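Local coordinates for putative snRNP Sm-like protein (Pyrococcus abyssi, PDB 1H64) that forms a seven-membered Sm-type ring and probably binds RNA, as other members of the snRNP Sm family do, at residues F25-R30 and K55-I60; G29-Y34 and V40-A45. All coordinates share one frame; numbering follows the deposited sequence.

Contact 1 of 2, residues F25-R30 and K55-I60; sequences FEFRGR and KRYGKI
Phe27 meets Tyr57 and Ile60 through one corner of its ring, and no hydrogen bond joins the two segments. The backbones stay well apart, the nearest CA atoms, those of Phe27 and Arg56, being 9.4 Å from each other, so the 109 Å² buried here belongs to side chains reaching across. Phe27 CE2 lies 3.8 Å from Tyr57 CE1, and this tyrosine carbon sits at the edge of the phenylalanine ring, near its plane. Phe27 and Tyr57 cross at about a right angle, touching at these ring carbons without a face-to-face stack. Ile60 also crosses Phe27 at about a right angle: its CD1 is 3.9 Å from Phe27 CE2 and 4.0 Å from Phe27 CZ. The isoleucine side chain is fully extended, with CG1 opposite the backbone N (chi1 -172°) and CD1 continuing outward (chi2 173°), which carries the methyl over the Tyr57 ring and against the CE2-CZ side of Phe27. There CD1 stands 4.0 Å above the plane of the Tyr57 ring, over its centre, so a single methyl covers one tyrosine face while touching Phe27. All three residues are buried, part of the apolar core of the Sm fold, where the curled antiparallel sheet brings strand 25-34 and the corner after strand 52-57 together. Met47 of strand 45-49 touches both rings, Leu42 of strand 40-42 packs on Phe27 and Ile60, and Ile20 of a neighbouring subunit packs against Tyr57.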
loop_
_atom_site.group_PDB
_atom_site.type_symbol
_atom_site.label_atom_id
_atom_site.label_comp_id
_atom_site.label_asym_id
_atom_site.label_seq_id
_atom_site.Cartn_x
_atom_site.Cartn_y
_atom_site.Cartn_z
ATOM N N PHE C 25 6.177 -17.922 -2.783
ATOM C CA PHE C 25 7.062 -18.163 -1.660
ATOM C C PHE C 25 6.143 -18.628 -0.516
ATOM O O PHE C 25 5.050 -18.080 -0.348
ATOM C CB PHE C 25 7.704 -16.815 -1.353
ATOM C CG PHE C 25 8.705 -16.834 -0.260
ATOM C CD1 PHE C 25 9.872 -17.574 -0.377
ATOM C CD2 PHE C 25 8.519 -16.033 0.859
ATOM C CE1 PHE C 25 10.840 -17.506 0.606
ATOM C CE2 PHE C 25 9.477 -15.959 1.847
ATOM C CZ PHE C 25 10.638 -16.690 1.722
ATOM N N GLU C 26 6.555 -19.616 0.275
ATOM C CA GLU C 26 5.670 -20.071 1.347
ATOM C C GLU C 26 6.282 -20.595 2.633
ATOM O O GLU C 26 7.478 -20.859 2.712
ATOM C CB GLU C 26 4.677 -21.107 0.799
ATOM C CG GLU C 26 5.251 -22.111 -0.188
ATOM C CD GLU C 26 4.168 -22.946 -0.869
ATOM O OE1 GLU C 26 3.289 -22.356 -1.533
ATOM O OE2 GLU C 26 4.191 -24.189 -0.745
ATOM N N PHE C 27 5.444 -20.695 3.660
ATOM C CA PHE C 27 5.867 -21.220 4.943
ATOM C C PHE C 27 4.962 -22.392 5.276
ATOM O O PHE C 27 3.791 -22.412 4.883
ATOM C CB PHE C 27 5.738 -20.191 6.062
ATOM C CG PHE C 27 6.776 -19.109 6.037
ATOM C CD1 PHE C 27 6.437 -17.817 5.652
ATOM C CD2 PHE C 27 8.078 -19.366 6.450
ATOM C CE1 PHE C 27 7.377 -16.795 5.686
ATOM C CE2 PHE C 27 9.028 -18.347 6.488
ATOM C CZ PHE C 27 8.675 -17.060 6.105
ATOM N N ARG C 28 5.514 -23.380 5.974
ATOM C CA ARG C 28 4.728 -24.532 6.399
ATOM C C ARG C 28 5.134 -24.802 7.831
ATOM O O ARG C 28 6.312 -24.722 8.178
ATOM C CB ARG C 28 4.996 -25.758 5.517
ATOM C CG ARG C 28 4.877 -25.473 4.029
ATOM C CD ARG C 28 4.417 -26.696 3.244
ATOM N NE ARG C 28 3.009 -27.002 3.500
ATOM C CZ ARG C 28 2.293 -27.881 2.806
ATOM N NH1 ARG C 28 2.845 -28.552 1.805
ATOM N NH2 ARG C 28 1.021 -28.088 3.114
ATOM N N GLY C 29 4.151 -25.085 8.681
ATOM C CA GLY C 29 4.451 -25.348 10.073
ATOM C C GLY C 29 3.189 -25.648 10.847
ATOM O O GLY C 29 2.104 -25.732 10.269
ATOM N N ARG C 30 3.330 -25.841 12.151
ATOM C CA ARG C 30 2.179 -26.129 12.981
ATOM C C ARG C 30 1.624 -24.802 13.498
ATOM O O ARG C 30 2.344 -24.017 14.108
ATOM C CB ARG C 30 2.584 -27.032 14.156
ATOM C CG ARG C 30 1.414 -27.498 15.023
ATOM C CD ARG C 30 1.860 -28.545 16.034
ATOM N NE ARG C 30 3.092 -28.155 16.707
ATOM C CZ ARG C 30 3.153 -27.549 17.886
ATOM N NH1 ARG C 30 2.042 -27.258 18.550
ATOM N NH2 ARG C 30 4.333 -27.215 18.394
ATOM N N LYS C 55 15.035 -22.480 4.824
ATOM C CA LYS C 55 15.194 -22.008 6.197
ATOM C C LYS C 55 14.263 -22.800 7.122
ATOM O O LYS C 55 13.245 -23.345 6.686
ATOM C CB LYS C 55 14.856 -20.511 6.315
ATOM C CG LYS C 55 15.788 -19.554 5.577
ATOM C CD LYS C 55 16.898 -18.995 6.472
ATOM C CE LYS C 55 16.352 -17.983 7.473
ATOM N NZ LYS C 55 17.412 -17.104 8.066
ATOM N N ARG C 56 14.626 -22.874 8.397
ATOM C CA ARG C 56 13.804 -23.559 9.383
ATOM C C ARG C 56 13.770 -22.694 10.617
ATOM O O ARG C 56 14.735 -21.988 10.924
ATOM C CB ARG C 56 14.350 -24.955 9.714
ATOM C CG ARG C 56 13.990 -25.986 8.661
ATOM C CD ARG C 56 14.478 -27.387 9.003
ATOM N NE ARG C 56 14.274 -28.285 7.871
ATOM C CZ ARG C 56 14.891 -29.450 7.712
ATOM N NH1 ARG C 56 15.759 -29.877 8.618
ATOM N NH2 ARG C 56 14.656 -30.174 6.631
ATOM N N TYR C 57 12.649 -22.738 11.322
ATOM C CA TYR C 57 12.496 -21.932 12.513
ATOM C C TYR C 57 11.786 -22.733 13.587
ATOM O O TYR C 57 10.827 -23.452 13.296
ATOM C CB TYR C 57 11.671 -20.675 12.184
ATOM C CG TYR C 57 12.079 -19.986 10.902
ATOM C CD1 TYR C 57 11.525 -20.355 9.680
ATOM C CD2 TYR C 57 13.024 -18.963 10.916
ATOM C CE1 TYR C 57 11.903 -19.716 8.494
ATOM C CE2 TYR C 57 13.410 -18.315 9.743
ATOM C CZ TYR C 57 12.851 -18.694 8.538
ATOM O OH TYR C 57 13.269 -18.060 7.391
ATOM N N GLY C 58 12.251 -22.615 14.824
ATOM C CA GLY C 58 11.589 -23.323 15.905
ATOM C C GLY C 58 10.198 -22.718 16.051
ATOM O O GLY C 58 9.211 -23.422 16.267
ATOM N N LYS C 59 10.127 -21.400 15.899
ATOM C CA LYS C 59 8.859 -20.673 16.014
ATOM C C LYS C 59 8.959 -19.374 15.214
ATOM O O LYS C 59 9.964 -18.674 15.293
ATOM C CB LYS C 59 8.570 -20.357 17.478
ATOM C CG LYS C 59 7.170 -19.817 17.747
ATOM C CD LYS C 59 6.954 -19.568 19.237
ATOM C CE LYS C 59 7.021 -20.861 20.037
ATOM N NZ LYS C 59 6.910 -20.604 21.509
ATOM N N ILE C 60 7.922 -19.046 14.452
ATOM C CA ILE C 60 7.970 -17.822 13.659
ATOM C C ILE C 60 6.623 -17.094 13.603
ATOM O O ILE C 60 5.583 -17.720 13.418
ATOM C CB ILE C 60 8.427 -18.110 12.216
ATOM C CG1 ILE C 60 8.646 -16.792 11.467
ATOM C CG2 ILE C 60 7.394 -18.961 11.487
ATOM C CD1 ILE C 60 9.253 -16.961 10.094
#

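Contact 2 of 2, residues G29-Y34 and V40-A45; sequences GRLIGY and VVLADA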
loop_
_atom_site.group_PDB
_atom_site.type_symbol
_atom_site.label_atom_id
_atom_site.label_comp_id
_atom_site.label_asym_id
_atom_site.label_seq_id
_atom_site.Cartn_x
_atom_site.Cartn_y
_atom_site.Cartn_z
ATOM N N GLY C 29 4.151 -25.085 8.681
ATOM C CA GLY C 29 4.451 -25.348 10.073
ATOM C C GLY C 29 3.189 -25.648 10.847
ATOM O O GLY C 29 2.104 -25.732 10.269
ATOM N N ARG C 30 3.330 -25.841 12.151
ATOM C CA ARG C 30 2.179 -26.129 12.981
ATOM C C ARG C 30 1.624 -24.802 13.498
ATOM O O ARG C 30 2.344 -24.017 14.108
ATOM C CB ARG C 30 2.584 -27.032 14.156
ATOM C CG ARG C 30 1.414 -27.498 15.023
ATOM C CD ARG C 30 1.860 -28.545 16.034
ATOM N NE ARG C 30 3.092 -28.155 16.707
ATOM C CZ ARG C 30 3.153 -27.549 17.886
ATOM N NH1 ARG C 30 2.042 -27.258 18.550
ATOM N NH2 ARG C 30 4.333 -27.215 18.394
ATOM N N LEU C 31 0.352 -24.545 13.244
ATOM C CA LEU C 31 -0.255 -23.287 13.721
ATOM C C LEU C 31 -0.446 -23.267 15.241
ATOM O O LEU C 31 -1.155 -24.106 15.786
ATOM C CB LEU C 31 -1.613 -23.071 13.042
ATOM C CG LEU C 31 -2.334 -21.746 13.347
ATOM C CD1 LEU C 31 -1.571 -20.563 12.705
ATOM C CD2 LEU C 31 -3.748 -21.821 12.793
ATOM N N ILE C 32 0.176 -22.317 15.940
ATOM C CA ILE C 32 -0.002 -22.262 17.385
ATOM C C ILE C 32 -0.665 -20.986 17.915
ATOM O O ILE C 32 -1.004 -20.910 19.094
ATOM C CB ILE C 32 1.341 -22.475 18.136
ATOM C CG1 ILE C 32 2.404 -21.492 17.644
ATOM C CG2 ILE C 32 1.823 -23.910 17.926
ATOM C CD1 ILE C 32 3.746 -21.619 18.386
ATOM N N GLY C 33 -0.860 -19.991 17.051
ATOM C CA GLY C 33 -1.484 -18.754 17.501
ATOM C C GLY C 33 -1.843 -17.875 16.319
ATOM O O GLY C 33 -1.385 -18.117 15.199
ATOM N N TYR C 34 -2.680 -16.867 16.556
ATOM C CA TYR C 34 -3.090 -15.970 15.488
ATOM C C TYR C 34 -3.829 -14.799 16.122
ATOM O O TYR C 34 -4.126 -14.825 17.309
ATOM C CB TYR C 34 -4.034 -16.696 14.524
ATOM C CG TYR C 34 -5.388 -17.050 15.112
ATOM C CD1 TYR C 34 -6.477 -16.175 14.997
ATOM C CD2 TYR C 34 -5.577 -18.241 15.816
ATOM C CE1 TYR C 34 -7.711 -16.480 15.572
ATOM C CE2 TYR C 34 -6.811 -18.552 16.392
ATOM C CZ TYR C 34 -7.870 -17.668 16.268
ATOM O OH TYR C 34 -9.088 -17.962 16.841
ATOM N N VAL C 40 -0.004 -14.689 12.001
ATOM C CA VAL C 40 -0.038 -16.052 12.534
ATOM C C VAL C 40 1.292 -16.477 13.131
ATOM O O VAL C 40 2.335 -15.884 12.848
ATOM C CB VAL C 40 -0.462 -17.089 11.447
ATOM C CG1 VAL C 40 -1.899 -16.805 10.991
ATOM C CG2 VAL C 40 0.497 -17.047 10.251
ATOM N N VAL C 41 1.236 -17.491 13.993
ATOM C CA VAL C 41 2.439 -18.001 14.640
ATOM C C VAL C 41 2.533 -19.478 14.311
ATOM O O VAL C 41 1.568 -20.213 14.503
ATOM C CB VAL C 41 2.379 -17.852 16.184
ATOM C CG1 VAL C 41 3.688 -18.357 16.789
ATOM C CG2 VAL C 41 2.166 -16.387 16.580
ATOM N N LEU C 42 3.682 -19.903 13.788
ATOM C CA LEU C 42 3.875 -21.305 13.452
ATOM C C LEU C 42 5.025 -21.843 14.292
ATOM O O LEU C 42 5.934 -21.087 14.673
ATOM C CB LEU C 42 4.244 -21.464 11.978
ATOM C CG LEU C 42 3.316 -20.865 10.928
ATOM C CD1 LEU C 42 3.892 -21.163 9.558
ATOM C CD2 LEU C 42 1.933 -21.448 11.051
ATOM N N ALA C 43 4.954 -23.137 14.600
ATOM C CA ALA C 43 6.000 -23.825 15.360
ATOM C C ALA C 43 6.638 -24.850 14.406
ATOM O O ALA C 43 5.963 -25.365 13.509
ATOM C CB ALA C 43 5.392 -24.530 16.583
ATOM N N ASP C 44 7.927 -25.131 14.603
ATOM C CA ASP C 44 8.673 -26.079 13.758
ATOM C C ASP C 44 8.426 -25.743 12.298
ATOM O O ASP C 44 7.994 -26.584 11.520
ATOM C CB ASP C 44 8.234 -27.526 14.027
ATOM C CG ASP C 44 8.387 -27.923 15.484
ATOM O OD1 ASP C 44 9.431 -27.595 16.093
ATOM O OD2 ASP C 44 7.465 -28.571 16.018
ATOM N N ALA C 45 8.733 -24.506 11.927
ATOM C CA ALA C 45 8.485 -24.030 10.575
ATOM C C ALA C 45 9.644 -24.132 9.600
ATOM O O ALA C 45 10.809 -24.199 9.993
ATOM C CB ALA C 45 8.001 -22.564 10.626
#
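Strands 29-34 and 40-42 run antiparallel, their directions 155° apart, with Arg30 and Ala43 bonded both ways (Arg30 N to Ala43 O 3.0 Å, Ala43 N to Arg30 O 2.8 Å) and a bulge at which Ile32 and Gly33 both face Val41, Ile32 N giving a nearly straight bond to Val41 O and Val41 N reaching Gly33 O from well above the carbonyl plane. From the bulge, Ile32 turns CG1 between its own backbone N and carbonyl carbon (chi1 54°), pressing it tightly to Val41 CG1 at 3.5 Å, while its CD1 meets Ala43 CB at 3.8 Å. An alanine at this position removes CG1 and CD1 and would probably leave Val41 CG1 and Ala43 CB without these contacts, opening a gap beside the bulge. The bent Arg30 chain brings NH2 to 3.4 Å from Ala43 CB; Asp44 OD2 is near but too far for a salt bridge, and Arg30 NH1 makes a long, weak ion pair with Asp14. On the face carrying Leu31, its CD1 crosses to Val40 CB at 3.9 Å, and Leu42 CD2 touches the same Leu31 methyl. Helix 5-11 lies by this face, with Ile9 on Leu31 and His10 ND1 hydrogen-bonded to Tyr34 OH. The arrangement is a beta hairpin with a classic bulge, within the strongly bent antiparallel sheet of the Sm fold.

How the contacts relate
Contacts 1 and 2 start from overlapping parts of strand 25-34, sharing Gly29 and Arg30, and their centres lie 8 Å apart. Contact 2 pairs the later part of that strand through its backbone; contact 1 spans the curled sheet by side chains alone. Their second segments also meet directly: Tyr57 N lies 2.7 Å from Ala45 O and Gly58 O 2.7 Å from Asp44 N, both probable hydrogen bonds, and Lys59 CG packs 3.5 Å from Leu42 O. The corners at residues 43-44 and 58-59 therefore lie together. Both contacts touch a neighbouring subunit: Lys59 O accepts a hydrogen bond from Ser71 OG there, and Val41 packs on its Glu3.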